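Local coordinates for protein SecB-like chaperone Rv1957 (Mycobacterium tuberculosis, PDB 5MTW) that acts as the tetrameric chaperone of a toxin-antitoxin system, binds the antitoxin HigA1, prevents its aggregation in vitro, and is required for neutralisation of the toxin HigB1, at residues D30-R35 / E107-F112; R73-L78 / T103-F108. All coordinates share one frame; numbering follows the deposited sequence.

Both contacts lie in one four-stranded antiparallel sheet and share strand 99-114, which strand 26-40 flanks in contact 1 and strand 69-82 in contact 2. Contact 1 is almost wholly buried, its cover coming from helix 125-154, the bound peptide and two other subunits. Contact 2 is partly exposed and touches no other protein chain of the assembly. Contact 1 joins apolar packing on the Ile31, Leu33, Phe108 and Ala110 face to a face that carries Asp30, Arg32, Arg35 and Glu107, and is broken by a bulge. Contact 2 keeps a regular register, with charged and polar groups on one face and apolar ones on the other. Arg35 bridges the two, its NH1 3.0 Å from Asp105 OD2.

Contact 1 of 2, residues D30-R35 / E107-F112; sequences DIRLLR and EFAALF
Glu107 faces two residues of 30-35: its carbonyl O accepts Leu34 N and its N donates to Arg35 O, so the register slips by one and a beta bulge forms. The Arg35 chain, extended from CG to NE, crosses that of Glu107 and brings one guanidinium face over Glu107 CB; Glu107 OE1 lies 3.2 Å from Arg35 NE in a salt bridge whose hydrogen bond is weak and bent. Each group has a stronger partner: Glu107 OE2 binds Arg73, and Arg35 NH1 binds Asp105. Phe108 turns to the other face of the sheet. Leu33 CD1 lies 3.9 Å from the centroid of the Phe108 ring, a CH-pi contact over the face, and Leu33 reaches it because CG is anti to the backbone N (chi1 178°). Ala109 pairs with Arg32 through two 2.8 Å backbone bonds, Arg32 N to Ala109 O and Ala109 N to Arg32 O. Its methyl CB meets Leu34 CG at 3.8 Å, the bulge having turned Leu34 toward this strand. Ala110 CB rests 4.0 Å from Ile31 CG1, beneath helix 125-154. Leu111 N gives a 2.9 Å, nearly straight bond to Asp30 O. Arg32, Ala109 and Leu111 also pack against aromatic side chains of the bound peptide, and Asp30 OD2 hydrogen-bonds an aromatic and salt-bridges a basic side chain of it, making this bulged antiparallel pair part of the antitoxin-binding surface of the SecB-like sheet.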
ATOM      1  N   ASP A  30      15.909   5.086   6.631  1.00 21.97           N
ATOM      2  CA  ASP A  30      14.452   5.071   6.643  1.00 21.12           C
ATOM      3  C   ASP A  30      13.897   5.925   5.481  1.00 17.41           C
ATOM      4  O   ASP A  30      14.594   6.687   4.882  1.00 17.00           O
ATOM      5  CB  ASP A  30      13.993   5.582   7.969  1.00 21.92           C
ATOM      6  CG  ASP A  30      12.560   5.137   8.375  1.00 24.21           C
ATOM      7  OD1 ASP A  30      11.880   4.311   7.762  1.00 20.44           O
ATOM      8  OD2 ASP A  30      12.155   5.668   9.418  1.00 28.91           O
ATOM      9  N   ILE A  31      12.621   5.755   5.236  1.00 18.24           N
ATOM     10  CA  ILE A  31      11.873   6.442   4.182  1.00 20.86           C
ATOM     11  C   ILE A  31      10.529   6.843   4.774  1.00 19.34           C
ATOM     12  O   ILE A  31       9.934   6.140   5.590  1.00 18.02           O
ATOM     13  CB  ILE A  31      11.701   5.519   2.963  1.00 22.54           C
ATOM     14  CG1 ILE A  31      13.091   5.440   2.218  1.00 26.46           C
ATOM     15  CG2 ILE A  31      10.681   6.130   2.019  1.00 24.06           C
ATOM     16  CD1 ILE A  31      13.386   4.157   1.560  1.00 30.08           C
ATOM     17  N   ARG A  32      10.095   8.033   4.466  1.00 17.90           N
ATOM     18  CA  ARG A  32       8.760   8.403   4.877  1.00 20.06           C
ATOM     19  C   ARG A  32       8.111   9.349   3.805  1.00 18.93           C
ATOM     20  O   ARG A  32       8.786  10.092   3.099  1.00 18.31           O
ATOM     21  CB  ARG A  32       8.755   9.039   6.292  1.00 20.73           C
ATOM     22  CG  ARG A  32       9.332  10.467   6.331  1.00 18.92           C
ATOM     23  CD  ARG A  32       9.176  11.160   7.711  1.00 21.46           C
ATOM     24  NE  ARG A  32       9.928  12.418   7.807  1.00 23.45           N
ATOM     25  CZ  ARG A  32       9.793  13.366   8.741  1.00 20.99           C
ATOM     26  NH1 ARG A  32       8.918  13.257   9.703  1.00 19.09           N
ATOM     27  NH2 ARG A  32      10.571  14.445   8.687  1.00 21.65           N
ATOM     28  N   LEU A  33       6.798   9.318   3.809  1.00 18.49           N
ATOM     29  CA  LEU A  33       6.008  10.329   3.182  1.00 17.45           C
ATOM     30  C   LEU A  33       6.021  11.588   4.091  1.00 16.65           C
ATOM     31  O   LEU A  33       5.662  11.480   5.247  1.00 19.00           O
ATOM     32  CB  LEU A  33       4.608   9.760   2.913  1.00 18.19           C
ATOM     33  CG  LEU A  33       3.599  10.758   2.259  1.00 19.47           C
ATOM     34  CD1 LEU A  33       3.853  10.927   0.753  1.00 17.07           C
ATOM     35  CD2 LEU A  33       2.198  10.285   2.500  1.00 23.27           C
ATOM     36  N   LEU A  34       6.318  12.768   3.548  1.00 17.44           N
ATOM     37  CA  LEU A  34       6.274  14.037   4.307  1.00 20.90           C
ATOM     38  C   LEU A  34       4.943  14.711   4.239  1.00 19.68           C
ATOM     39  O   LEU A  34       4.487  15.269   5.204  1.00 19.93           O
ATOM     40  CB  LEU A  34       7.345  15.043   3.765  1.00 21.25           C
ATOM     41  CG  LEU A  34       8.836  14.697   4.028  1.00 24.20           C
ATOM     42  CD1 LEU A  34       9.852  15.713   3.439  1.00 20.36           C
ATOM     43  CD2 LEU A  34       9.101  14.578   5.530  1.00 27.02           C
ATOM     44  N   ARG A  35       4.346  14.733   3.028  1.00 18.13           N
ATOM     45  CA  ARG A  35       3.154  15.384   2.763  1.00 18.99           C
ATOM     46  C   ARG A  35       2.541  14.859   1.487  1.00 19.42           C
ATOM     47  O   ARG A  35       3.233  14.478   0.556  1.00 18.85           O
ATOM     48  CB  ARG A  35       3.306  16.914   2.575  1.00 19.36           C
ATOM     49  CG  ARG A  35       4.423  17.307   1.583  1.00 19.91           C
ATOM     50  CD  ARG A  35       4.479  18.854   1.391  1.00 20.80           C
ATOM     51  NE  ARG A  35       5.455  19.186   0.354  1.00 23.03           N
ATOM     52  CZ  ARG A  35       5.283  19.096  -0.984  1.00 25.18           C
ATOM     53  NH1 ARG A  35       4.181  18.647  -1.577  1.00 27.25           N
ATOM     54  NH2 ARG A  35       6.280  19.397  -1.766  1.00 27.71           N
ATOM     55  N   GLU A 107       5.425  14.601  -1.362  1.00 16.56           N
ATOM     56  CA  GLU A 107       6.851  14.567  -1.234  1.00 19.29           C
ATOM     57  C   GLU A 107       7.348  13.458  -0.287  1.00 19.72           C
ATOM     58  O   GLU A 107       6.741  13.269   0.761  1.00 17.98           O
ATOM     59  CB  GLU A 107       7.310  15.902  -0.626  1.00 19.80           C
ATOM     60  CG  GLU A 107       8.803  16.070  -0.604  1.00 23.55           C
ATOM     61  CD  GLU A 107       9.215  17.431  -0.010  1.00 28.09           C
ATOM     62  OE1 GLU A 107       8.412  18.082   0.654  1.00 30.66           O
ATOM     63  OE2 GLU A 107      10.363  17.860  -0.273  1.00 32.49           O
ATOM     64  N   PHE A 108       8.284  12.654  -0.772  1.00 17.53           N
ATOM     65  CA  PHE A 108       8.899  11.601  -0.041  1.00 17.58           C
ATOM     66  C   PHE A 108      10.288  12.045   0.475  1.00 18.43           C
ATOM     67  O   PHE A 108      10.988  12.906  -0.117  1.00 15.69           O
ATOM     68  CB  PHE A 108       9.009  10.310  -0.914  1.00 20.05           C
ATOM     69  CG  PHE A 108       7.731   9.452  -0.887  1.00 17.90           C
ATOM     70  CD1 PHE A 108       7.555   8.497   0.105  1.00 18.18           C
ATOM     71  CD2 PHE A 108       6.689   9.623  -1.827  1.00 20.15           C
ATOM     72  CE1 PHE A 108       6.360   7.726   0.188  1.00 17.71           C
ATOM     73  CE2 PHE A 108       5.520   8.872  -1.757  1.00 22.05           C
ATOM     74  CZ  PHE A 108       5.392   7.873  -0.800  1.00 21.34           C
ATOM     75  N   ALA A 109      10.691  11.424   1.576  1.00 16.93           N
ATOM     76  CA  ALA A 109      11.963  11.629   2.163  1.00 16.07           C
ATOM     77  C   ALA A 109      12.640  10.344   2.492  1.00 17.50           C
ATOM     78  O   ALA A 109      11.950   9.463   2.985  1.00 17.26           O
ATOM     79  CB  ALA A 109      11.793  12.307   3.477  1.00 15.98           C
ATOM     80  N   ALA A 110      13.939  10.298   2.220  1.00 17.07           N
ATOM     81  CA  ALA A 110      14.869   9.266   2.611  1.00 18.29           C
ATOM     82  C   ALA A 110      16.021   9.801   3.564  1.00 19.73           C
ATOM     83  O   ALA A 110      16.716  10.813   3.299  1.00 18.05           O
ATOM     84  CB  ALA A 110      15.421   8.540   1.373  1.00 20.45           C
ATOM     85  N   LEU A 111      16.204   9.080   4.656  1.00 18.92           N
ATOM     86  CA  LEU A 111      17.150   9.439   5.742  1.00 17.11           C
ATOM     87  C   LEU A 111      18.421   8.562   5.574  1.00 20.81           C
ATOM     88  O   LEU A 111      18.307   7.366   5.420  1.00 16.30           O
ATOM     89  CB  LEU A 111      16.529   9.113   7.084  1.00 18.77           C
ATOM     90  CG  LEU A 111      17.412   9.359   8.347  1.00 21.30           C
ATOM     91  CD1 LEU A 111      17.878  10.815   8.368  1.00 24.61           C
ATOM     92  CD2 LEU A 111      16.691   9.004   9.629  1.00 22.57           C
ATOM     93  N   PHE A 112      19.587   9.192   5.527  1.00 19.02           N
ATOM     94  CA  PHE A 112      20.824   8.493   5.420  1.00 21.63           C
ATOM     95  C   PHE A 112      21.723   9.000   6.521  1.00 27.11           C
ATOM     96  O   PHE A 112      21.605  10.166   6.962  1.00 22.32           O
ATOM     97  CB  PHE A 112      21.565   8.826   4.136  1.00 23.00           C
ATOM     98  CG  PHE A 112      20.838   8.448   2.894  1.00 21.75           C
ATOM     99  CD1 PHE A 112      19.851   9.269   2.409  1.00 22.47           C
ATOM    100  CD2 PHE A 112      21.152   7.287   2.205  1.00 22.10           C
ATOM    101  CE1 PHE A 112      19.185   8.961   1.242  1.00 24.12           C
ATOM    102  CE2 PHE A 112      20.524   6.978   1.037  1.00 22.47           C
ATOM    103  CZ  PHE A 112      19.484   7.798   0.558  1.00 23.17           C
TER

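Contact 2 of 2, residues R73-L78 / T103-F108; sequences RISCHL and TADFEF
Arg73 bends round one carboxylate oxygen of Glu107. Its CB lies 3.3 Å from Glu107 OE2, CG passes farther off, and CD returns to 3.2 Å from the same OE2. The bend at chi3 (-82°) then folds the guanidinium back, and NH1 donates a 2.8 Å hydrogen bond to Glu107 OE2, completing a salt bridge. That oxygen uses its syn lone pair and sits at the guanidinium edge, near its plane, although the two planar groups stand 78° apart. NE turns to Asp61, so the arginine joins two acidic side chains. On the opposite face of the sheet Cys76 covers Phe106: CB lies over one ring face, 3.8 Å from the Phe106 centroid, and SG approaches the same ring obliquely, in a sulfur-aromatic contact. Farther along, Leu78 CB meets Ala104 CB at 4.2 Å. Six backbone hydrogen bonds join the strands at Ile74-Phe108, Cys76-Phe106 and Leu78-Ala104. Strand 50-62 adjoins strand 69-82 on its outer side, while strand 26-40 flanks strand 99-114. Helix 125-154 packs on the apolar face, where Ile74 meets Leu140 and Ile144, Cys76 meets Ile144, and Phe106 turns edge-to-face with Tyr147.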
ATOM      1  N   ARG A  73      15.025  14.441  -0.378  1.00 19.35           N
ATOM      2  CA  ARG A  73      13.604  14.671  -0.570  1.00 22.04           C
ATOM      3  C   ARG A  73      13.325  14.756  -2.070  1.00 24.22           C
ATOM      4  O   ARG A  73      14.103  15.373  -2.844  1.00 25.07           O
ATOM      5  CB  ARG A  73      13.121  15.998   0.109  1.00 24.75           C
ATOM      6  CG  ARG A  73      13.122  16.043   1.593  1.00 27.26           C
ATOM      7  CD  ARG A  73      12.475  17.334   2.119  1.00 30.86           C
ATOM      8  NE  ARG A  73      13.435  18.427   2.102  1.00 31.18           N
ATOM      9  CZ  ARG A  73      13.369  19.507   1.311  1.00 36.11           C
ATOM     10  NH1 ARG A  73      12.340  19.692   0.478  1.00 30.46           N
ATOM     11  NH2 ARG A  73      14.360  20.411   1.374  1.00 34.31           N
ATOM     12  N   ILE A  74      12.251  14.124  -2.483  1.00 21.37           N
ATOM     13  CA  ILE A  74      11.725  14.324  -3.843  1.00 23.77           C
ATOM     14  C   ILE A  74      10.273  14.758  -3.755  1.00 25.20           C
ATOM     15  O   ILE A  74       9.419  14.054  -3.159  1.00 21.66           O
ATOM     16  CB  ILE A  74      11.909  13.086  -4.760  1.00 27.94           C
ATOM     17  CG1 ILE A  74      13.424  12.774  -4.804  1.00 30.82           C
ATOM     18  CG2 ILE A  74      11.340  13.373  -6.155  1.00 25.36           C
ATOM     19  CD1 ILE A  74      13.763  11.489  -5.460  1.00 35.52           C
ATOM     20  N   SER A  75      10.079  15.977  -4.247  1.00 21.92           N
ATOM     21  CA  SER A  75       8.756  16.623  -4.428  1.00 24.48           C
ATOM     22  C   SER A  75       8.188  16.230  -5.806  1.00 24.79           C
ATOM     23  O   SER A  75       8.942  16.188  -6.789  1.00 24.14           O
ATOM     24  CB  SER A  75       8.901  18.164  -4.295  1.00 26.84           C
ATOM     25  OG  SER A  75       7.638  18.773  -4.377  1.00 30.41           O
ATOM     26  N   CYS A  76       6.931  15.789  -5.850  1.00 22.40           N
ATOM     27  CA  CYS A  76       6.306  15.325  -7.080  1.00 23.42           C
ATOM     28  C   CYS A  76       4.998  16.092  -7.357  1.00 21.69           C
ATOM     29  O   CYS A  76       4.189  16.384  -6.410  1.00 19.30           O
ATOM     30  CB  CYS A  76       5.994  13.845  -7.008  1.00 25.62           C
ATOM     31  SG  CYS A  76       7.375  12.843  -6.484  1.00 33.79           S
ATOM     32  N   HIS A  77       4.730  16.305  -8.637  1.00 22.17           N
ATOM     33  CA  HIS A  77       3.448  16.910  -9.092  1.00 22.76           C
ATOM     34  C   HIS A  77       2.889  16.006 -10.230  1.00 25.77           C
ATOM     35  O   HIS A  77       3.519  15.801 -11.262  1.00 26.01           O
ATOM     36  CB  HIS A  77       3.565  18.408  -9.508  1.00 29.86           C
ATOM     37  CG  HIS A  77       2.205  19.023  -9.741  1.00 37.90           C
ATOM     38  ND1 HIS A  77       1.391  19.447  -8.707  1.00 38.06           N
ATOM     39  CD2 HIS A  77       1.466  19.169 -10.871  1.00 42.84           C
ATOM     40  CE1 HIS A  77       0.240  19.877  -9.189  1.00 44.71           C
ATOM     41  NE2 HIS A  77       0.259  19.709 -10.499  1.00 49.12           N
ATOM     42  N   LEU A  78       1.781  15.374  -9.952  1.00 20.83           N
ATOM     43  CA  LEU A  78       1.104  14.469 -10.847  1.00 23.28           C
ATOM     44  C   LEU A  78      -0.173  15.123 -11.356  1.00 21.47           C
ATOM     45  O   LEU A  78      -1.052  15.631 -10.579  1.00 20.19           O
ATOM     46  CB  LEU A  78       0.772  13.167 -10.123  1.00 22.54           C
ATOM     47  CG  LEU A  78      -0.122  12.212 -10.900  1.00 23.02           C
ATOM     48  CD1 LEU A  78       0.678  11.622 -11.988  1.00 21.38           C
ATOM     49  CD2 LEU A  78      -0.724  11.110 -10.033  1.00 22.67           C
ATOM     50  N   THR A 103      -5.222  15.559  -9.760  1.00 21.45           N
ATOM     51  CA  THR A 103      -3.958  16.137  -9.520  1.00 22.29           C
ATOM     52  C   THR A 103      -3.490  15.757  -8.107  1.00 24.86           C
ATOM     53  O   THR A 103      -4.283  15.568  -7.187  1.00 20.73           O
ATOM     54  CB  THR A 103      -3.967  17.719  -9.575  1.00 26.59           C
ATOM     55  OG1 THR A 103      -4.834  18.213  -8.576  1.00 29.37           O
ATOM     56  CG2 THR A 103      -4.468  18.185 -10.838  1.00 28.72           C
ATOM     57  N   ALA A 104      -2.204  15.585  -8.003  1.00 21.62           N
ATOM     58  CA  ALA A 104      -1.573  15.303  -6.725  1.00 23.69           C
ATOM     59  C   ALA A 104      -0.237  15.968  -6.600  1.00 23.37           C
ATOM     60  O   ALA A 104       0.581  15.957  -7.537  1.00 24.94           O
ATOM     61  CB  ALA A 104      -1.376  13.840  -6.607  1.00 20.37           C
ATOM     62  N   ASP A 105       0.043  16.385  -5.395  1.00 20.81           N
ATOM     63  CA  ASP A 105       1.335  16.966  -5.051  1.00 23.17           C
ATOM     64  C   ASP A 105       1.760  16.332  -3.722  1.00 21.43           C
ATOM     65  O   ASP A 105       1.021  16.396  -2.732  1.00 19.10           O
ATOM     66  CB  ASP A 105       1.232  18.490  -4.947  1.00 29.28           C
ATOM     67  CG  ASP A 105       2.509  19.135  -4.361  1.00 41.95           C
ATOM     68  OD1 ASP A 105       3.696  18.844  -4.775  1.00 50.86           O
ATOM     69  OD2 ASP A 105       2.316  19.968  -3.465  1.00 65.13           O
ATOM     70  N   PHE A 106       2.861  15.613  -3.765  1.00 17.35           N
ATOM     71  CA  PHE A 106       3.349  14.931  -2.604  1.00 17.92           C
ATOM     72  C   PHE A 106       4.880  14.933  -2.527  1.00 18.24           C
ATOM     73  O   PHE A 106       5.572  15.121  -3.538  1.00 18.39           O
ATOM     74  CB  PHE A 106       2.745  13.507  -2.573  1.00 19.58           C
ATOM     75  CG  PHE A 106       3.127  12.658  -3.741  1.00 17.93           C
ATOM     76  CD1 PHE A 106       2.434  12.735  -4.922  1.00 18.20           C
ATOM     77  CD2 PHE A 106       4.206  11.849  -3.676  1.00 18.61           C
ATOM     78  CE1 PHE A 106       2.774  11.940  -6.053  1.00 18.30           C
ATOM     79  CE2 PHE A 106       4.602  11.060  -4.758  1.00 16.42           C
ATOM     80  CZ  PHE A 106       3.869  11.091  -5.959  1.00 18.18           C
ATOM     81  N   GLU A 107       5.425  14.601  -1.362  1.00 16.56           N
ATOM     82  CA  GLU A 107       6.851  14.567  -1.234  1.00 19.29           C
ATOM     83  C   GLU A 107       7.348  13.458  -0.287  1.00 19.72           C
ATOM     84  O   GLU A 107       6.741  13.269   0.761  1.00 17.98           O
ATOM     85  CB  GLU A 107       7.310  15.902  -0.626  1.00 19.80           C
ATOM     86  CG  GLU A 107       8.803  16.070  -0.604  1.00 23.55           C
ATOM     87  CD  GLU A 107       9.215  17.431  -0.010  1.00 28.09           C
ATOM     88  OE1 GLU A 107       8.412  18.082   0.654  1.00 30.66           O
ATOM     89  OE2 GLU A 107      10.363  17.860  -0.273  1.00 32.49           O
ATOM     90  N   PHE A 108       8.284  12.654  -0.772  1.00 17.53           N
ATOM     91  CA  PHE A 108       8.899  11.601  -0.041  1.00 17.58           C
ATOM     92  C   PHE A 108      10.288  12.045   0.475  1.00 18.43           C
ATOM     93  O   PHE A 108      10.988  12.906  -0.117  1.00 15.69           O
ATOM     94  CB  PHE A 108       9.009  10.310  -0.914  1.00 20.05           C
ATOM     95  CG  PHE A 108       7.731   9.452  -0.887  1.00 17.90           C
ATOM     96  CD1 PHE A 108       7.555   8.497   0.105  1.00 18.18           C
ATOM     97  CD2 PHE A 108       6.689   9.623  -1.827  1.00 20.15           C
ATOM     98  CE1 PHE A 108       6.360   7.726   0.188  1.00 17.71           C
ATOM     99  CE2 PHE A 108       5.520   8.872  -1.757  1.00 22.05           C
ATOM    100  CZ  PHE A 108       5.392   7.873  -0.800  1.00 21.34           C
TER